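Local coordinates for beta-agarase B (Zobellia galactanivorans, PDB 4ATF), which cleaves the beta-1,4-linkages of agarose at random, with retention of anomeric configuration, as a family 16 glycoside hydrolase, at residues L124-W129 with N292-D297; K162-S167 with T192-E197; I228-H233 with D246-L251. The protein carries 1 engineered substitution. All coordinates share one frame; numbering follows the deposited sequence.

Contact 1: residues L124-W129 with N292-D297; sequences LASDVW and NTFGVD. With NA (sodium ion), chain I; GAL (beta-D-galactopyranose), chain E.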
loop_
_atom_site.group_PDB
_atom_site.type_symbol
_atom_site.label_atom_id
_atom_site.label_comp_id
_atom_site.label_asym_id
_atom_site.label_seq_id
_atom_site.Cartn_x
_atom_site.Cartn_y
_atom_site.Cartn_z
ATOM N N LEU A 124 4.389 2.507 -12.640
ATOM C CA LEU A 124 3.315 1.822 -11.887
ATOM C C LEU A 124 3.483 2.049 -10.399
ATOM O O LEU A 124 4.614 2.276 -9.953
ATOM C CB LEU A 124 3.422 0.306 -12.095
ATOM C CG LEU A 124 3.100 -0.175 -13.523
ATOM C CD1 LEU A 124 3.302 -1.732 -13.472
ATOM C CD2 LEU A 124 1.747 0.202 -14.007
ATOM N N ALA A 125 2.384 2.020 -9.641
ATOM C CA ALA A 125 2.445 2.123 -8.164
ATOM C C ALA A 125 2.974 0.864 -7.511
ATOM O O ALA A 125 2.644 -0.234 -7.976
ATOM C CB ALA A 125 1.020 2.486 -7.546
ATOM N N SER A 126 3.795 1.020 -6.469
ATOM C CA SER A 126 4.246 -0.062 -5.558
ATOM C C SER A 126 3.519 0.138 -4.242
ATOM O O SER A 126 3.687 1.183 -3.628
ATOM C CB SER A 126 5.751 0.090 -5.314
ATOM O OG SER A 126 6.485 -0.040 -6.523
ATOM N N ASP A 127 2.651 -0.797 -3.835
ATOM C CA ASP A 127 1.695 -0.551 -2.735
ATOM C C ASP A 127 1.772 -1.602 -1.630
ATOM O O ASP A 127 1.782 -2.821 -1.925
ATOM C CB ASP A 127 0.262 -0.625 -3.298
ATOM C CG ASP A 127 -0.015 0.448 -4.333
ATOM O OD1 ASP A 127 0.396 1.594 -4.078
ATOM O OD2 ASP A 127 -0.634 0.132 -5.412
ATOM N N VAL A 128 1.709 -1.142 -0.368
ATOM C CA VAL A 128 1.396 -1.983 0.779
ATOM C C VAL A 128 0.333 -1.191 1.529
ATOM O O VAL A 128 0.578 -0.049 1.956
ATOM C CB VAL A 128 2.634 -2.156 1.716
ATOM C CG1 VAL A 128 2.284 -2.958 2.987
ATOM C CG2 VAL A 128 3.792 -2.846 0.952
ATOM N N TRP A 129 -0.840 -1.791 1.741
ATOM C CA TRP A 129 -1.971 -1.043 2.298
ATOM C C TRP A 129 -2.926 -1.914 3.105
ATOM O O TRP A 129 -2.800 -3.188 3.071
ATOM C CB TRP A 129 -2.667 -0.229 1.179
ATOM C CG TRP A 129 -3.102 -0.950 -0.048
ATOM C CD1 TRP A 129 -2.324 -1.699 -0.929
ATOM C CD2 TRP A 129 -4.437 -0.979 -0.563
ATOM N NE1 TRP A 129 -3.119 -2.165 -1.961
ATOM C CE2 TRP A 129 -4.415 -1.726 -1.765
ATOM C CE3 TRP A 129 -5.663 -0.386 -0.133
ATOM C CZ2 TRP A 129 -5.574 -1.948 -2.536
ATOM C CZ3 TRP A 129 -6.823 -0.581 -0.919
ATOM C CH2 TRP A 129 -6.763 -1.372 -2.118
ATOM N N ASN A 292 10.209 -3.556 -13.503
ATOM C CA ASN A 292 8.804 -3.748 -13.195
ATOM C C ASN A 292 8.518 -4.911 -12.241
ATOM O O ASN A 292 7.441 -5.475 -12.263
ATOM C CB ASN A 292 8.043 -3.937 -14.513
ATOM C CG ASN A 292 8.169 -2.706 -15.385
ATOM O OD1 ASN A 292 7.461 -1.739 -15.159
ATOM N ND2 ASN A 292 9.098 -2.718 -16.335
ATOM N N THR A 293 9.468 -5.189 -11.351
ATOM C CA THR A 293 9.307 -6.173 -10.317
ATOM C C THR A 293 9.390 -5.476 -8.932
ATOM O O THR A 293 10.379 -4.827 -8.617
ATOM C CB THR A 293 10.390 -7.308 -10.438
ATOM O OG1 THR A 293 10.259 -7.924 -11.719
ATOM C CG2 THR A 293 10.203 -8.383 -9.366
ATOM N N PHE A 294 8.342 -5.629 -8.137
ATOM C CA PHE A 294 8.228 -5.047 -6.800
ATOM C C PHE A 294 8.637 -6.169 -5.834
ATOM O O PHE A 294 8.131 -7.305 -5.958
ATOM C CB PHE A 294 6.769 -4.602 -6.590
ATOM C CG PHE A 294 6.495 -3.997 -5.228
ATOM C CD1 PHE A 294 7.481 -3.223 -4.556
ATOM C CD2 PHE A 294 5.276 -4.223 -4.606
ATOM C CE1 PHE A 294 7.225 -2.670 -3.260
ATOM C CE2 PHE A 294 4.977 -3.656 -3.352
ATOM C CZ PHE A 294 5.954 -2.871 -2.664
ATOM N N GLY A 295 9.595 -5.890 -4.942
ATOM C CA GLY A 295 10.128 -6.927 -4.022
ATOM C C GLY A 295 9.859 -6.507 -2.593
ATOM O O GLY A 295 10.046 -5.315 -2.240
ATOM N N VAL A 296 9.384 -7.457 -1.795
ATOM C CA VAL A 296 9.129 -7.222 -0.373
ATOM C C VAL A 296 9.950 -8.256 0.377
ATOM O O VAL A 296 9.730 -9.444 0.219
ATOM C CB VAL A 296 7.608 -7.324 0.011
ATOM C CG1 VAL A 296 7.405 -7.224 1.532
ATOM C CG2 VAL A 296 6.837 -6.216 -0.674
ATOM N N ASP A 297 10.941 -7.813 1.149
ATOM C CA ASP A 297 11.792 -8.731 1.925
ATOM C C ASP A 297 10.981 -9.313 3.107
ATOM O O ASP A 297 11.036 -10.523 3.380
ATOM C CB ASP A 297 13.046 -7.957 2.415
ATOM C CG ASP A 297 14.064 -8.844 3.145
ATOM O OD1 ASP A 297 13.937 -10.084 3.107
ATOM O OD2 ASP A 297 15.003 -8.290 3.776
HETATM NA NA NA I . 12.742 -12.125 3.247
HETATM C C1 GAL E . -5.142 3.952 -2.322
HETATM C C2 GAL E . -6.452 3.831 -3.087
HETATM C C3 GAL E . -6.951 2.407 -3.355
HETATM C C4 GAL E . -5.797 1.673 -4.066
HETATM C C5 GAL E . -4.491 1.845 -3.236
HETATM C C6 GAL E . -3.294 1.055 -3.794
HETATM O O2 GAL E . -7.392 4.443 -2.252
HETATM O O3 GAL E . -8.097 2.580 -4.206
HETATM O O4 GAL E . -5.623 2.279 -5.319
HETATM O O5 GAL E . -4.120 3.202 -2.957
HETATM O O6 GAL E . -2.243 1.284 -2.852
HETATM O O HOH W 1 14.335 -12.578 4.979
#

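Contact 2: residues K162-S167 with T192-E197; sequences KKVHIS and TVWNKE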
loop_
_atom_site.group_PDB
_atom_site.type_symbol
_atom_site.label_atom_id
_atom_site.label_comp_id
_atom_site.label_asym_id
_atom_site.label_seq_id
_atom_site.Cartn_x
_atom_site.Cartn_y
_atom_site.Cartn_z
ATOM N N LYS A 162 11.281 10.592 -5.930
ATOM C CA LYS A 162 11.777 11.049 -4.620
ATOM C C LYS A 162 10.647 11.163 -3.589
ATOM O O LYS A 162 10.862 11.656 -2.506
ATOM C CB LYS A 162 12.564 12.337 -4.752
ATOM C CG LYS A 162 13.882 12.137 -5.617
ATOM C CD LYS A 162 14.616 13.470 -5.821
ATOM C CE LYS A 162 15.946 13.162 -6.461
ATOM N NZ LYS A 162 16.591 14.357 -7.003
ATOM N N LYS A 163 9.432 10.732 -3.908
ATOM C CA LYS A 163 8.239 10.928 -2.971
ATOM C C LYS A 163 7.597 9.607 -2.590
ATOM O O LYS A 163 7.507 8.691 -3.413
ATOM C CB LYS A 163 7.121 11.810 -3.594
ATOM C CG LYS A 163 7.514 13.311 -3.799
ATOM C CD LYS A 163 6.326 14.100 -4.346
ATOM C CE LYS A 163 6.670 15.585 -4.468
ATOM N NZ LYS A 163 7.949 15.859 -5.230
ATOM N N VAL A 164 7.202 9.455 -1.322
ATOM C CA VAL A 164 6.283 8.354 -1.003
ATOM C C VAL A 164 4.998 8.942 -0.435
ATOM O O VAL A 164 5.056 9.881 0.362
ATOM C CB VAL A 164 6.866 7.285 -0.065
ATOM C CG1 VAL A 164 8.028 6.585 -0.699
ATOM C CG2 VAL A 164 7.194 7.857 1.320
ATOM N N HIS A 165 3.856 8.420 -0.895
ATOM C CA HIS A 165 2.566 8.958 -0.529
ATOM C C HIS A 165 2.108 8.232 0.727
ATOM O O HIS A 165 2.007 7.034 0.714
ATOM C CB HIS A 165 1.601 8.693 -1.640
ATOM C CG HIS A 165 0.279 9.349 -1.435
ATOM N ND1 HIS A 165 -0.902 8.733 -1.752
ATOM C CD2 HIS A 165 -0.040 10.557 -0.914
ATOM C CE1 HIS A 165 -1.905 9.546 -1.446
ATOM N NE2 HIS A 165 -1.404 10.666 -0.954
ATOM N N ILE A 166 1.907 8.945 1.810
ATOM C CA ILE A 166 1.519 8.314 3.069
ATOM C C ILE A 166 0.175 8.844 3.475
ATOM O O ILE A 166 0.087 9.947 3.958
ATOM C CB ILE A 166 2.618 8.496 4.216
ATOM C CG1 ILE A 166 3.264 9.897 4.150
ATOM C CG2 ILE A 166 3.729 7.404 4.032
ATOM C CD1 ILE A 166 4.221 10.188 5.338
ATOM N N SER A 167 -0.859 8.029 3.366
ATOM C CA SER A 167 -2.212 8.586 3.478
ATOM C C SER A 167 -3.194 7.525 4.016
ATOM O O SER A 167 -2.780 6.430 4.443
ATOM C CB SER A 167 -2.623 9.088 2.067
ATOM O OG SER A 167 -3.717 9.998 2.153
ATOM N N THR A 192 16.088 11.106 -0.827
ATOM C CA THR A 192 16.187 9.675 -1.201
ATOM C C THR A 192 15.419 9.314 -2.485
ATOM O O THR A 192 14.250 9.731 -2.638
ATOM C CB THR A 192 15.597 8.810 -0.063
ATOM O OG1 THR A 192 16.280 9.174 1.128
ATOM C CG2 THR A 192 15.817 7.323 -0.314
ATOM N N VAL A 193 16.063 8.541 -3.368
ATOM C CA VAL A 193 15.415 8.008 -4.572
ATOM C C VAL A 193 15.054 6.603 -4.147
ATOM O O VAL A 193 15.942 5.760 -4.008
ATOM C CB VAL A 193 16.365 7.967 -5.848
ATOM C CG1 VAL A 193 15.627 7.305 -7.005
ATOM C CG2 VAL A 193 16.785 9.402 -6.318
ATOM N N TRP A 194 13.761 6.370 -3.946
ATOM C CA TRP A 194 13.226 5.191 -3.262
ATOM C C TRP A 194 13.583 3.893 -4.011
ATOM O O TRP A 194 13.814 2.862 -3.344
ATOM C CB TRP A 194 11.695 5.325 -3.005
ATOM C CG TRP A 194 11.507 6.546 -2.118
ATOM C CD1 TRP A 194 11.056 7.750 -2.518
ATOM C CD2 TRP A 194 11.895 6.689 -0.734
ATOM N NE1 TRP A 194 11.118 8.651 -1.482
ATOM C CE2 TRP A 194 11.643 8.039 -0.375
ATOM C CE3 TRP A 194 12.454 5.817 0.220
ATOM C CZ2 TRP A 194 11.897 8.552 0.904
ATOM C CZ3 TRP A 194 12.710 6.310 1.505
ATOM C CH2 TRP A 194 12.410 7.676 1.847
ATOM N N ASN A 195 13.667 3.971 -5.358
ATOM C CA ASN A 195 13.869 2.741 -6.155
ATOM C C ASN A 195 15.310 2.110 -5.997
ATOM O O ASN A 195 15.564 0.973 -6.452
ATOM C CB ASN A 195 13.482 2.937 -7.626
ATOM C CG ASN A 195 14.473 3.810 -8.392
ATOM O OD1 ASN A 195 14.075 4.655 -9.222
ATOM N ND2 ASN A 195 15.747 3.592 -8.166
ATOM N N LYS A 196 16.224 2.806 -5.308
ATOM C CA LYS A 196 17.611 2.352 -5.280
ATOM C C LYS A 196 17.851 1.278 -4.219
ATOM O O LYS A 196 18.798 0.520 -4.370
ATOM C CB LYS A 196 18.579 3.524 -5.067
ATOM C CG LYS A 196 18.606 4.523 -6.246
ATOM C CD LYS A 196 19.732 5.513 -6.101
ATOM C CE LYS A 196 20.233 5.938 -7.504
ATOM N NZ LYS A 196 19.473 7.013 -8.004
ATOM N N GLU A 197 17.035 1.218 -3.160
ATOM C CA GLU A 197 17.354 0.336 -1.995
ATOM C C GLU A 197 16.100 -0.162 -1.322
ATOM O O GLU A 197 15.048 0.407 -1.529
ATOM C CB GLU A 197 18.212 1.079 -0.911
ATOM C CG GLU A 197 19.471 1.708 -1.386
ATOM C CD GLU A 197 20.582 0.758 -1.713
ATOM O OE1 GLU A 197 20.496 -0.478 -1.500
ATOM O OE2 GLU A 197 21.608 1.278 -2.153
HETATM O O HOH W 2 13.060 11.581 -1.088
#

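Contact 3: residues I228-H233 with D246-L251; sequences IIDPKH and DTRTGL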
loop_
_atom_site.group_PDB
_atom_site.type_symbol
_atom_site.label_atom_id
_atom_site.label_comp_id
_atom_site.label_asym_id
_atom_site.label_seq_id
_atom_site.Cartn_x
_atom_site.Cartn_y
_atom_site.Cartn_z
ATOM N N ILE A 228 -8.831 15.978 10.464
ATOM C CA ILE A 228 -8.002 15.453 9.347
ATOM C C ILE A 228 -8.394 13.978 8.984
ATOM O O ILE A 228 -8.288 13.572 7.809
ATOM C CB ILE A 228 -6.485 15.597 9.610
ATOM C CG1 ILE A 228 -5.652 15.161 8.392
ATOM C CG2 ILE A 228 -6.071 14.727 10.795
ATOM C CD1 ILE A 228 -4.203 15.679 8.452
ATOM N N ILE A 229 -8.875 13.194 9.950
ATOM C CA ILE A 229 -9.140 11.747 9.641
ATOM C C ILE A 229 -10.494 11.599 8.880
ATOM O O ILE A 229 -10.595 10.869 7.861
ATOM C CB ILE A 229 -9.185 10.898 10.946
ATOM C CG1 ILE A 229 -7.784 10.859 11.619
ATOM C CG2 ILE A 229 -9.716 9.445 10.684
ATOM C CD1 ILE A 229 -6.833 9.807 11.122
ATOM N N ASP A 230 -11.511 12.337 9.335
ATOM C CA ASP A 230 -12.852 12.303 8.679
ATOM C C ASP A 230 -13.672 13.633 8.783
ATOM O O ASP A 230 -14.748 13.637 9.368
ATOM C CB ASP A 230 -13.670 11.177 9.279
ATOM C CG ASP A 230 -15.011 10.941 8.511
ATOM O OD1 ASP A 230 -15.109 11.287 7.288
ATOM O OD2 ASP A 230 -15.965 10.418 9.143
ATOM N N PRO A 231 -13.164 14.761 8.239
ATOM C CA PRO A 231 -13.900 16.048 8.373
ATOM C C PRO A 231 -15.289 16.052 7.647
ATOM O O PRO A 231 -16.166 16.835 8.023
ATOM C CB PRO A 231 -12.935 17.053 7.717
ATOM C CG PRO A 231 -12.153 16.182 6.657
ATOM C CD PRO A 231 -11.937 14.892 7.415
ATOM N N LYS A 232 -15.489 15.177 6.650
ATOM C CA LYS A 232 -16.759 15.171 5.908
ATOM C C LYS A 232 -17.782 14.192 6.507
ATOM O O LYS A 232 -18.828 13.961 5.901
ATOM C CB LYS A 232 -16.505 14.800 4.431
ATOM C CG LYS A 232 -15.619 15.740 3.706
ATOM C CD LYS A 232 -15.540 15.376 2.164
ATOM C CE LYS A 232 -14.700 16.285 1.399
ATOM N NZ LYS A 232 -14.812 16.077 -0.108
ATOM N N HIS A 233 -17.444 13.569 7.638
ATOM C CA HIS A 233 -18.336 12.624 8.359
ATOM C C HIS A 233 -18.732 11.444 7.416
ATOM O O HIS A 233 -19.874 10.940 7.465
ATOM C CB HIS A 233 -19.611 13.288 8.942
ATOM C CG HIS A 233 -19.362 14.347 9.988
ATOM N ND1 HIS A 233 -20.157 14.470 11.106
ATOM C CD2 HIS A 233 -18.428 15.330 10.079
ATOM C CE1 HIS A 233 -19.751 15.502 11.826
ATOM N NE2 HIS A 233 -18.695 16.037 11.230
ATOM N N ASP A 246 -23.182 13.887 14.283
ATOM C CA ASP A 246 -21.894 13.241 14.486
ATOM C C ASP A 246 -22.061 11.875 15.134
ATOM O O ASP A 246 -22.232 11.764 16.362
ATOM C CB ASP A 246 -20.950 14.130 15.323
ATOM C CG ASP A 246 -19.481 13.664 15.281
ATOM O OD1 ASP A 246 -19.162 12.586 14.709
ATOM O OD2 ASP A 246 -18.611 14.403 15.819
ATOM N N THR A 247 -21.986 10.838 14.314
ATOM C CA THR A 247 -21.906 9.448 14.808
ATOM C C THR A 247 -20.677 8.834 14.120
ATOM O O THR A 247 -20.678 7.617 13.804
ATOM C CB THR A 247 -23.214 8.655 14.434
ATOM O OG1 THR A 247 -23.497 8.918 13.049
ATOM C CG2 THR A 247 -24.432 9.068 15.355
ATOM N N ARG A 248 -19.635 9.661 13.867
ATOM C CA ARG A 248 -18.442 9.167 13.158
ATOM C C ARG A 248 -17.753 8.026 13.885
ATOM O O ARG A 248 -17.563 8.093 15.132
ATOM C CB ARG A 248 -17.413 10.291 12.977
ATOM C CG ARG A 248 -17.829 11.307 11.900
ATOM C CD ARG A 248 -16.778 12.386 11.753
ATOM N NE ARG A 248 -16.912 13.335 12.843
ATOM C CZ ARG A 248 -16.260 14.495 12.916
ATOM N NH1 ARG A 248 -15.410 14.862 11.942
ATOM N NH2 ARG A 248 -16.466 15.296 13.974
ATOM N N THR A 249 -17.367 6.982 13.158
ATOM C CA THR A 249 -16.643 5.865 13.787
ATOM C C THR A 249 -15.089 6.070 13.775
ATOM O O THR A 249 -14.323 5.465 14.556
ATOM C CB THR A 249 -16.940 4.514 13.059
ATOM O OG1 THR A 249 -16.413 4.588 11.713
ATOM C CG2 THR A 249 -18.452 4.234 13.032
ATOM N N GLY A 250 -14.616 6.863 12.837
ATOM C CA GLY A 250 -13.155 6.936 12.578
ATOM C C GLY A 250 -12.698 5.662 11.861
ATOM O O GLY A 250 -13.549 4.883 11.343
ATOM N N LEU A 251 -11.392 5.426 11.892
ATOM C CA LEU A 251 -10.807 4.185 11.290
ATOM C C LEU A 251 -10.902 3.025 12.305
ATOM O O LEU A 251 -9.941 2.678 12.983
ATOM C CB LEU A 251 -9.361 4.460 10.830
ATOM C CG LEU A 251 -9.223 5.522 9.680
ATOM C CD1 LEU A 251 -7.759 5.945 9.506
ATOM C CD2 LEU A 251 -9.750 4.939 8.381
#

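Contact 1: residues L124-W129 with N292-D297
Ser126 sets its CB over one face of the Phe294 ring, 3.8 Å from the centroid and 15° off the ring normal, a CH-pi contact displaced toward the rim. The edge of the same ring is turned to the two residues after Ser126: Phe294 CE2 lies 3.6 Å from Asp127 O, and Phe294 CZ lies 4.2 Å from Val128 CG2. With its CG anti to the backbone N (chi1 179°), Phe294 carries the ring across to the other strand, where Leu142 and Thr261 also touch it. Ser126 OG is hydrogen-bonded to Met120 N, which probably limits its rotation.

This is side-chain packing between layers in the beta-jelly-roll sandwich of family 16. The axes of 125-129 and 293-297 come within 8.5 Å, their N-to-C directions differing by 32°; strand 125-132 pairs with 137-145 and 255-262, strand 293-306 with 27-31, 82-89 and 111-118.

Alternation along strand 125-129 sends other residues into the glycan cleft. Asp127 points away from Phe294, next to the engineered Asp143, and the Trp129 ring carries a galactose on one face, with GAL C5 3.7 Å above its plane. Further along strand 293-306, sodium is bound by Asp297 O at 2.3 Å and Asp297 OD1 at 2.4 Å. Asn37, Glu39, Gly81 and a water complete the site, and Arg116 forms a salt bridge with Asp297 OD2.

Contact 2: residues K162-S167 with T192-E197
The indole of Trp194 is covered on both faces by aliphatic groups, while its pyrrole edge is turned to the backbone of 162-167. Over one face comes Val164, its CG1 3.6 Å from the centroid of the five-membered ring and almost on the normal, a CH-pi contact; Val164 is modelled in two conformers, so this contact holds for one of them and is doubtful to that extent. The opposite face carries Thr192 CG2, 3.7 Å above the plane and shifted toward the rim. Lys163 N lies at the edge, in the ring plane, and His199 packs edge-to-face against the indole.

In the family 16 jelly roll this joins the chain leading from helix 158-161 into strand 164-172 to the 3-10 segment 194-196 in the loop before strand 199-207. The strand itself serves the glycan cleft through His165, which is hydrogen-bonded to the engineered Asp143 and stacked on Trp187.

One hydrogen bond adds to the packing on the faces. Trp194 NE1 donates to Lys162 O at 3.2 Å, reasonably straight at the hydrogen (151°), yet the donor stands above the carbonyl plane, with a C=O...donor angle of only 85°. Trp194 CG lies beside its own backbone N (chi1 -61°), which directs the ring back toward the strand. A leucine in place of Trp194 would probably leave Lys162 O without this donor and open a gap between Val164 CG1 and Thr192 CG2.

Lys162 CA makes a CA-H...O contact with Thr192 O at 3.4 Å, and a water bridges Lys162 O (2.6 Å) and Thr192 O (2.7 Å). The extended side chain of Lys162 crosses Val193, whose CG2 stands 3.9 Å from Lys162 CE.

Contact 3: residues I228-H233 with D246-L251
Arg248 lays its guanidinium flat on the imidazole of His233, the centres 3.7 Å apart and the planes only 12° from parallel, while the rim of the same group is spent on three oxygens of two residues. The stack is continued down the chain by Arg248 CD, which makes a CH-pi contact over the same ring. A bend at chi3 (-78°) turns the end of the arginine so that ring and guanidinium can lie face on face.

In the guanidinium plane, Arg248 NH1 donates to Asp230 O at 2.9 Å, nearly straight at 161°, the nitrogen standing above the carbonyl plane. On another edge Arg248 grips Asp246 side-on in a salt bridge: Arg248 NE meets Asp246 OD1 at 3.0 Å, and Arg248 NH2 meets Asp246 OD2 at 3.0 Å, both approaching from above the carboxylate plane. Asp246 OD1 also accepts from Arg248 N at 3.1 Å, an Asx turn that holds acid and base on one short bend of chain.

The second shell is the type I turn from Asp230 to His233, which follows helix 226-229. Its closing bond, from His233 N to Asp230 O at 3.2 Å, reaches that oxygen from the opposite face to Arg248 NH1. The Asp230 carboxylate is engaged by Phe234 N and Thr235 OG1. Further along, Ile229 CG2 packs on Leu251 CG at 4.1 Å, and Leu251 extends this apolar patch to Val170 and Ile139 on the strands of the jelly roll. Here, then, irregular loops are pinned to each other and to the sandwich.

His233 ND1 is hydrogen-bonded to Ile245 O, so ND1 presumably carries a proton; a neutral imidazole would probably accept the stacked guanidinium with less repulsion than a charged one, and the Asp246 carboxylate would be expected to offset the arginine's charge.

In the fold
Read from the N terminus, the chain enters contact 1 at 124-129 and does not close it until 292-297, so that the other two contacts are nested inside this long loop. Contact 2 comes first, closing between 162-167 and 192-197 over the rest of strand 164-172 and two short strands. Contact 3 follows in series, joining 228-233 to 246-251 around a stretch without helix or strand; no loops cross. Contact 1 ties layers of the sandwich together, contact 2 anchors the loop before strand 199-207 to strand 164-172, its centre about 11 Å from that of contact 1, and contact 3 joins the turn after helix 226-229 to the loop before strand 255-262, its centre about 30 Å from contact 1's.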